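Local coordinates for Sel1 repeat family protein (Pseudomonas aeruginosa, PDB 6LCH) that probably acts as an immunity protein that protects the cell from PldB, an effector of the type VI secretion system, at residues 187-191 with 204-209; 218-222 with 256-260. All coordinates share one frame; numbering follows the deposited sequence.

Interaction 1. Residues 187-191 with 204-209; sequences LVYYQ and FLSRVF
Tyr190 and Phe204 bring their rings together with centroids 4.5 Å apart and planes inclined at 44°, an oblique aromatic pair. Phe204 supplies the CD2-CE2 side of its ring: CD2 stands over the centre of one Tyr190 face, and CE2 comes within 3.4 Å of Tyr190 CE2. Both first torsions serve this meeting. Tyr190 holds CG beside its backbone N (chi1 -78°), whereas Phe204 swings CG away from its own N, and the two side chains then converge from different helices. Within its own helix, Val208 CG2 lies over one face of the Phe204 ring, toward its rim.

Leu205 works as a forked wedge. Its CD1 lies 3.4 Å from Tyr190 CB, at the root of the aromatic side chain, while CD2 rests 3.8 Å from Gln191 CA, close to the helix backbone. Leu187 divides its methyls likewise: CD1 approaches Val208 CG1 at 4.1 Å and Leu205 CD1 at 4.2 Å, and CD2 meets Phe209 CZ at 3.9 Å. Phe209 is the first residue beyond the helical run, and Val208 CG1 sits over the middle of one face of its ring. No hydrogen bond joins the two segments; the amide of Gln191 instead donates through NE2 to Tyr253 O.

The local axes approach to 11.1 Å, with directions 136° apart: consecutive helices 183-195 and 199-208 pack roughly antiparallel, as in the all-helical, TPR-like architecture of Sel1 proteins. Helix 166-178 packs on Tyr190 and Phe204, and helix 225-240 on Leu205 and Phe209.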
ATOM      1  N   LEU A 187      -6.439  -2.315 -17.201  1.00  5.48           N
ATOM      2  CA  LEU A 187      -6.162  -0.885 -17.270  1.00  7.80           C
ATOM      3  C   LEU A 187      -7.088  -0.089 -16.360  1.00  8.23           C
ATOM      4  O   LEU A 187      -6.681   0.940 -15.811  1.00 10.87           O
ATOM      5  CB  LEU A 187      -6.288  -0.405 -18.716  1.00  9.36           C
ATOM      6  CG  LEU A 187      -5.488   0.830 -19.136  1.00 12.59           C
ATOM      7  CD1 LEU A 187      -3.991   0.594 -18.988  1.00 10.05           C
ATOM      8  CD2 LEU A 187      -5.828   1.210 -20.567  1.00 11.67           C
ATOM      9  N   VAL A 188      -8.335  -0.538 -16.198  1.00  8.52           N
ATOM     10  CA  VAL A 188      -9.261   0.142 -15.293  1.00  7.13           C
ATOM     11  C   VAL A 188      -8.716   0.123 -13.872  1.00  8.40           C
ATOM     12  O   VAL A 188      -8.739   1.137 -13.162  1.00 11.78           O
ATOM     13  CB  VAL A 188     -10.657  -0.502 -15.369  1.00  8.68           C
ATOM     14  CG1 VAL A 188     -11.524  -0.045 -14.193  1.00 10.86           C
ATOM     15  CG2 VAL A 188     -11.326  -0.167 -16.693  1.00  9.44           C
ATOM     16  N   TYR A 189      -8.190  -1.027 -13.446  1.00  8.58           N
ATOM     17  CA  TYR A 189      -7.745  -1.184 -12.067  1.00  8.74           C
ATOM     18  C   TYR A 189      -6.388  -0.537 -11.817  1.00  7.56           C
ATOM     19  O   TYR A 189      -6.136  -0.031 -10.717  1.00  6.24           O
ATOM     20  CB  TYR A 189      -7.711  -2.665 -11.706  1.00  7.15           C
ATOM     21  CG  TYR A 189      -9.041  -3.157 -11.198  1.00  8.76           C
ATOM     22  CD1 TYR A 189      -9.693  -4.223 -11.800  1.00  9.23           C
ATOM     23  CD2 TYR A 189      -9.656  -2.533 -10.124  1.00  9.88           C
ATOM     24  CE1 TYR A 189     -10.918  -4.667 -11.325  1.00 11.73           C
ATOM     25  CE2 TYR A 189     -10.872  -2.962  -9.648  1.00  9.20           C
ATOM     26  CZ  TYR A 189     -11.497  -4.029 -10.246  1.00 11.78           C
ATOM     27  OH  TYR A 189     -12.706  -4.444  -9.754  1.00 13.24           O
ATOM     28  N   TYR A 190      -5.490  -0.567 -12.806  1.00  5.67           N
ATOM     29  CA  TYR A 190      -4.254   0.196 -12.680  1.00  7.42           C
ATOM     30  C   TYR A 190      -4.554   1.679 -12.507  1.00  7.79           C
ATOM     31  O   TYR A 190      -3.890   2.370 -11.724  1.00  7.11           O
ATOM     32  CB  TYR A 190      -3.361  -0.017 -13.901  1.00  6.48           C
ATOM     33  CG  TYR A 190      -2.598  -1.327 -13.940  1.00  6.09           C
ATOM     34  CD1 TYR A 190      -1.666  -1.650 -12.959  1.00  5.94           C
ATOM     35  CD2 TYR A 190      -2.795  -2.227 -14.975  1.00  6.76           C
ATOM     36  CE1 TYR A 190      -0.961  -2.847 -13.009  1.00  7.77           C
ATOM     37  CE2 TYR A 190      -2.103  -3.421 -15.030  1.00  6.24           C
ATOM     38  CZ  TYR A 190      -1.186  -3.726 -14.053  1.00  6.00           C
ATOM     39  OH  TYR A 190      -0.506  -4.922 -14.127  1.00  7.06           O
ATOM     40  N   GLN A 191      -5.558   2.184 -13.229  1.00  8.55           N
ATOM     41  CA  GLN A 191      -5.907   3.597 -13.120  1.00  9.80           C
ATOM     42  C   GLN A 191      -6.478   3.914 -11.744  1.00  7.58           C
ATOM     43  O   GLN A 191      -6.103   4.916 -11.124  1.00  5.04           O
ATOM     44  CB  GLN A 191      -6.897   3.987 -14.218  1.00  8.71           C
ATOM     45  CG  GLN A 191      -6.989   5.498 -14.422  1.00 11.89           C
ATOM     46  CD  GLN A 191      -8.195   5.919 -15.236  1.00 10.55           C
ATOM     47  OE1 GLN A 191      -9.196   5.207 -15.300  1.00 13.58           O
ATOM     48  NE2 GLN A 191      -8.106   7.088 -15.862  1.00 13.90           N
ATOM     49  N   PHE A 204       3.586   2.494 -14.474  1.00  7.46           N
ATOM     50  CA  PHE A 204       3.202   1.468 -15.437  1.00  9.40           C
ATOM     51  C   PHE A 204       2.319   2.042 -16.534  1.00  9.01           C
ATOM     52  O   PHE A 204       2.468   1.684 -17.709  1.00  6.69           O
ATOM     53  CB  PHE A 204       2.492   0.304 -14.752  1.00  7.79           C
ATOM     54  CG  PHE A 204       2.047  -0.763 -15.710  1.00  9.24           C
ATOM     55  CD1 PHE A 204       2.977  -1.553 -16.366  1.00 11.53           C
ATOM     56  CD2 PHE A 204       0.703  -0.963 -15.975  1.00  7.75           C
ATOM     57  CE1 PHE A 204       2.573  -2.534 -17.256  1.00 12.58           C
ATOM     58  CE2 PHE A 204       0.294  -1.941 -16.862  1.00  9.43           C
ATOM     59  CZ  PHE A 204       1.230  -2.726 -17.505  1.00 11.71           C
ATOM     60  N   LEU A 205       1.397   2.936 -16.178  1.00  7.26           N
ATOM     61  CA  LEU A 205       0.560   3.550 -17.201  1.00  8.21           C
ATOM     62  C   LEU A 205       1.363   4.504 -18.073  1.00  9.23           C
ATOM     63  O   LEU A 205       1.029   4.697 -19.247  1.00  7.95           O
ATOM     64  CB  LEU A 205      -0.627   4.263 -16.552  1.00  9.00           C
ATOM     65  CG  LEU A 205      -1.861   3.388 -16.320  1.00 10.52           C
ATOM     66  CD1 LEU A 205      -1.458   1.970 -15.941  1.00 10.05           C
ATOM     67  CD2 LEU A 205      -2.769   3.994 -15.247  1.00  8.85           C
ATOM     68  N   SER A 206       2.427   5.092 -17.523  1.00  7.70           N
ATOM     69  CA  SER A 206       3.321   5.917 -18.329  1.00 10.34           C
ATOM     70  C   SER A 206       3.952   5.106 -19.453  1.00 11.39           C
ATOM     71  O   SER A 206       4.017   5.559 -20.602  1.00 10.47           O
ATOM     72  CB  SER A 206       4.402   6.531 -17.443  1.00 10.32           C
ATOM     73  OG  SER A 206       5.569   6.798 -18.195  1.00 20.92           O
ATOM     74  N   ARG A 207       4.437   3.904 -19.136  1.00  9.96           N
ATOM     75  CA  ARG A 207       5.037   3.051 -20.157  1.00 11.02           C
ATOM     76  C   ARG A 207       3.988   2.428 -21.067  1.00 10.55           C
ATOM     77  O   ARG A 207       4.262   2.193 -22.250  1.00  9.60           O
ATOM     78  CB  ARG A 207       5.879   1.962 -19.495  1.00 16.13           C
ATOM     79  CG  ARG A 207       6.797   2.484 -18.403  1.00 15.96           C
ATOM     80  CD  ARG A 207       8.178   1.862 -18.495  1.00 16.39           C
ATOM     81  NE  ARG A 207       8.697   1.856 -19.859  1.00 23.26           N
ATOM     82  CZ  ARG A 207       9.184   0.781 -20.472  1.00 20.52           C
ATOM     83  NH1 ARG A 207       9.224  -0.385 -19.843  1.00 20.77           N
ATOM     84  NH2 ARG A 207       9.634   0.874 -21.716  1.00 21.29           N
ATOM     85  N   VAL A 208       2.794   2.153 -20.536  1.00  7.27           N
ATOM     86  CA  VAL A 208       1.697   1.648 -21.363  1.00  7.19           C
ATOM     87  C   VAL A 208       1.463   2.577 -22.548  1.00  9.07           C
ATOM     88  O   VAL A 208       1.370   2.142 -23.703  1.00  7.02           O
ATOM     89  CB  VAL A 208       0.423   1.486 -20.514  1.00  8.11           C
ATOM     90  CG1 VAL A 208      -0.813   1.488 -21.396  1.00  7.67           C
ATOM     91  CG2 VAL A 208       0.495   0.220 -19.669  1.00  4.51           C
ATOM     92  N   PHE A 209       1.389   3.880 -22.281  1.00  7.46           N
ATOM     93  CA  PHE A 209       1.142   4.869 -23.319  1.00  9.56           C
ATOM     94  C   PHE A 209       2.428   5.512 -23.829  1.00  9.78           C
ATOM     95  O   PHE A 209       2.378   6.570 -24.465  1.00 13.73           O
ATOM     96  CB  PHE A 209       0.160   5.920 -22.799  1.00 11.16           C
ATOM     97  CG  PHE A 209      -1.144   5.332 -22.343  1.00  8.36           C
ATOM     98  CD1 PHE A 209      -2.001   4.740 -23.258  1.00  9.65           C
ATOM     99  CD2 PHE A 209      -1.500   5.339 -21.003  1.00  7.88           C
ATOM    100  CE1 PHE A 209      -3.196   4.189 -22.855  1.00  8.65           C
ATOM    101  CE2 PHE A 209      -2.698   4.780 -20.589  1.00  7.53           C
ATOM    102  CZ  PHE A 209      -3.548   4.204 -21.516  1.00  8.86           C
TER

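Interaction 2. Residues 218-222 with 256-260; sequences AMWYA and PPHPT
His258 reaches across to the 218-222 loop with its imidazole edge directed at the face of Tyr221, the planes at 89° and the centroids 4.5 Å apart: a T-shaped pair. Traced outward, His258 CB already lies 3.8 Å from Tyr221 OH, beside the phenol end of the ring. CG follows over the same end, nearest Tyr221 CZ. The torsion that places CG opposite the backbone N (chi1 -168°) carries the imidazole across the tyrosine, and CD2 comes to lie over the centre of the ring, 3.3 Å from Tyr221 CE1. At the tip, NE2 donates to Met219 O with an N-H...O angle of 161°; the modelled separation of NE2 and Met219 O, 2.4 Å, is very short, and its exact value is doubtful. On the other branch CE1 passes near Trp220 CB, and ND1 accepts from Thr260 N at 3.0 Å, with that donor tilted out of the imidazole plane. Gln261 N also bonds to ND1, consistent with ND1 as acceptor and the proton on NE2.

The acceptor carbonyl belongs to a type I' beta turn running from Ala218 to Tyr221, closed by Tyr221 N to Ala218 O. Met219 and Trp220 both adopt positive phi, and the turn presents Met219 O to the imidazole. It lies in the loop between helices 199-208 and 225-240, facing the non-helical segment that follows helix 249-252.

Pro259 CD lies over one face of the imidazole, toward its rim, and also packs 3.6 Å from Trp220 O. Two waters extend the contact: water 1 accepts from Tyr221 OH at 2.7 Å and donates to Pro256 O, while water 2 links Ala222 N to Pro257 O.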
ATOM      1  N   ALA A 218       3.069  -3.115 -23.216  1.00  9.80           N
ATOM      2  CA  ALA A 218       2.016  -2.113 -23.193  1.00 11.62           C
ATOM      3  C   ALA A 218       0.635  -2.709 -23.432  1.00  9.32           C
ATOM      4  O   ALA A 218      -0.316  -1.960 -23.675  1.00  7.53           O
ATOM      5  CB  ALA A 218       2.303  -1.025 -24.230  1.00 12.44           C
ATOM      6  N   MET A 219       0.497  -4.031 -23.346  1.00 11.21           N
ATOM      7  CA  MET A 219      -0.755  -4.732 -23.628  1.00 11.91           C
ATOM      8  C   MET A 219      -1.314  -4.368 -25.001  1.00 11.32           C
ATOM      9  O   MET A 219      -2.528  -4.436 -25.222  1.00 11.95           O
ATOM     10  CB  MET A 219      -1.794  -4.472 -22.529  1.00  8.14           C
ATOM     11  CG  MET A 219      -1.216  -4.588 -21.120  1.00 11.50           C
ATOM     12  SD  MET A 219      -2.441  -4.665 -19.800  1.00 10.39           S
ATOM     13  CE  MET A 219      -2.647  -2.956 -19.330  1.00  9.53           C
ATOM     14  N   TRP A 220      -0.430  -3.972 -25.920  1.00 12.06           N
ATOM     15  CA  TRP A 220      -0.788  -3.613 -27.291  1.00  9.90           C
ATOM     16  C   TRP A 220      -1.721  -2.408 -27.341  1.00 12.76           C
ATOM     17  O   TRP A 220      -2.512  -2.258 -28.273  1.00 13.74           O
ATOM     18  CB  TRP A 220      -1.389  -4.810 -28.036  1.00 12.99           C
ATOM     19  CG  TRP A 220      -0.367  -5.866 -28.274  1.00 14.22           C
ATOM     20  CD1 TRP A 220       0.586  -5.877 -29.253  1.00 14.54           C
ATOM     21  CD2 TRP A 220      -0.160  -7.052 -27.500  1.00 14.82           C
ATOM     22  NE1 TRP A 220       1.362  -7.008 -29.146  1.00 16.01           N
ATOM     23  CE2 TRP A 220       0.925  -7.744 -28.076  1.00 12.49           C
ATOM     24  CE3 TRP A 220      -0.793  -7.601 -26.380  1.00 16.57           C
ATOM     25  CZ2 TRP A 220       1.391  -8.956 -27.571  1.00 16.42           C
ATOM     26  CZ3 TRP A 220      -0.330  -8.805 -25.879  1.00 15.81           C
ATOM     27  CH2 TRP A 220       0.751  -9.469 -26.474  1.00 18.39           C
ATOM     28  N   TYR A 221      -1.634  -1.539 -26.336  1.00 10.29           N
ATOM     29  CA  TYR A 221      -2.317  -0.259 -26.397  1.00 11.66           C
ATOM     30  C   TYR A 221      -1.520   0.709 -27.263  1.00 11.62           C
ATOM     31  O   TYR A 221      -0.286   0.691 -27.280  1.00 10.21           O
ATOM     32  CB  TYR A 221      -2.509   0.321 -24.997  1.00 11.79           C
ATOM     33  CG  TYR A 221      -3.769  -0.170 -24.324  1.00 12.60           C
ATOM     34  CD1 TYR A 221      -3.740  -1.269 -23.475  1.00  9.71           C
ATOM     35  CD2 TYR A 221      -4.986   0.452 -24.555  1.00 12.65           C
ATOM     36  CE1 TYR A 221      -4.884  -1.724 -22.867  1.00 10.44           C
ATOM     37  CE2 TYR A 221      -6.138   0.003 -23.951  1.00 13.44           C
ATOM     38  CZ  TYR A 221      -6.081  -1.088 -23.111  1.00 13.95           C
ATOM     39  OH  TYR A 221      -7.225  -1.536 -22.509  1.00 12.48           O
ATOM     40  N   ALA A 222      -2.234   1.543 -28.003  1.00 11.09           N
ATOM     41  CA  ALA A 222      -1.549   2.509 -28.840  1.00 12.03           C
ATOM     42  C   ALA A 222      -0.864   3.556 -27.964  1.00 13.48           C
ATOM     43  O   ALA A 222      -1.443   4.008 -26.970  1.00 14.31           O
ATOM     44  CB  ALA A 222      -2.519   3.180 -29.807  1.00 13.69           C
ATOM     45  N   PRO A 256      -8.587   4.908 -23.091  1.00 17.94           N
ATOM     46  CA  PRO A 256      -8.870   4.665 -24.506  1.00 16.07           C
ATOM     47  C   PRO A 256      -9.349   3.243 -24.727  1.00 18.50           C
ATOM     48  O   PRO A 256      -9.115   2.360 -23.888  1.00 15.68           O
ATOM     49  CB  PRO A 256      -7.512   4.900 -25.183  1.00 16.02           C
ATOM     50  CG  PRO A 256      -6.516   4.617 -24.116  1.00 17.77           C
ATOM     51  CD  PRO A 256      -7.150   5.103 -22.839  1.00 15.49           C
ATOM     52  N   PRO A 257     -10.027   2.980 -25.839  1.00 20.25           N
ATOM     53  CA  PRO A 257     -10.319   1.594 -26.205  1.00 24.53           C
ATOM     54  C   PRO A 257      -9.046   0.868 -26.610  1.00 20.34           C
ATOM     55  O   PRO A 257      -8.004   1.474 -26.871  1.00 20.53           O
ATOM     56  CB  PRO A 257     -11.283   1.733 -27.387  1.00 26.72           C
ATOM     57  CG  PRO A 257     -10.943   3.055 -27.983  1.00 24.34           C
ATOM     58  CD  PRO A 257     -10.556   3.938 -26.826  1.00 25.40           C
ATOM     59  N   HIS A 258      -9.142  -0.451 -26.639  1.00 21.63           N
ATOM     60  CA  HIS A 258      -8.052  -1.321 -27.063  1.00 24.05           C
ATOM     61  C   HIS A 258      -8.298  -1.786 -28.488  1.00 27.03           C
ATOM     62  O   HIS A 258      -9.439  -2.135 -28.824  1.00 30.76           O
ATOM     63  CB  HIS A 258      -7.937  -2.527 -26.135  1.00 23.06           C
ATOM     64  CG  HIS A 258      -6.680  -3.320 -26.319  1.00 22.90           C
ATOM     65  ND1 HIS A 258      -6.549  -4.291 -27.289  1.00 31.03           N
ATOM     66  CD2 HIS A 258      -5.501  -3.293 -25.654  1.00 18.65           C
ATOM     67  CE1 HIS A 258      -5.344  -4.824 -27.216  1.00 26.10           C
ATOM     68  NE2 HIS A 258      -4.687  -4.237 -26.232  1.00 16.54           N
ATOM     69  N   PRO A 259      -7.274  -1.795 -29.348  1.00 28.57           N
ATOM     70  CA  PRO A 259      -7.494  -2.206 -30.746  1.00 34.54           C
ATOM     71  C   PRO A 259      -8.081  -3.600 -30.898  1.00 38.57           C
ATOM     72  O   PRO A 259      -8.766  -3.864 -31.895  1.00 46.70           O
ATOM     73  CB  PRO A 259      -6.089  -2.119 -31.358  1.00 35.00           C
ATOM     74  CG  PRO A 259      -5.379  -1.110 -30.520  1.00 32.56           C
ATOM     75  CD  PRO A 259      -5.904  -1.304 -29.123  1.00 26.98           C
ATOM     76  N   THR A 260      -7.838  -4.501 -29.949  1.00 37.16           N
ATOM     77  CA  THR A 260      -8.398  -5.848 -30.000  1.00 37.86           C
ATOM     78  C   THR A 260      -9.386  -6.135 -28.880  1.00 36.89           C
ATOM     79  O   THR A 260     -10.363  -6.854 -29.099  1.00 45.28           O
ATOM     80  CB  THR A 260      -7.277  -6.895 -29.954  1.00 38.08           C
ATOM     81  OG1 THR A 260      -6.299  -6.596 -30.958  1.00 39.87           O
ATOM     82  CG2 THR A 260      -7.834  -8.287 -30.221  1.00 42.11           C
TER
HETATM   83  O   HOH W   1      -9.618  -0.241 -22.762  1.00 17.69           O
HETATM   84  O   HOH W   2      -5.137   2.458 -28.091  1.00 20.78           O

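Interaction 1 is buried helix-to-helix packing, six of its seven touching residues being buried; interaction 2, further from the chain centre (about 27 Å against 17 Å, centre to centre), is partly buried and joins two loops. The chemistry changes accordingly, from purely apolar and aromatic contacts without a cross-segment hydrogen bond to an imidazole-carbonyl bond and water bridges. Their centres lie about 11 Å apart and they touch directly: Leu187 CD2 packs 3.4 Å from Tyr221 CZ, and Phe209 CE1 3.6 Å from Pro256 CG. Leu187 and Phe209 thus contribute to both contacts, and the buried helix packing of 187-191/204-209 runs directly into the loop contact of 218-222/256-260.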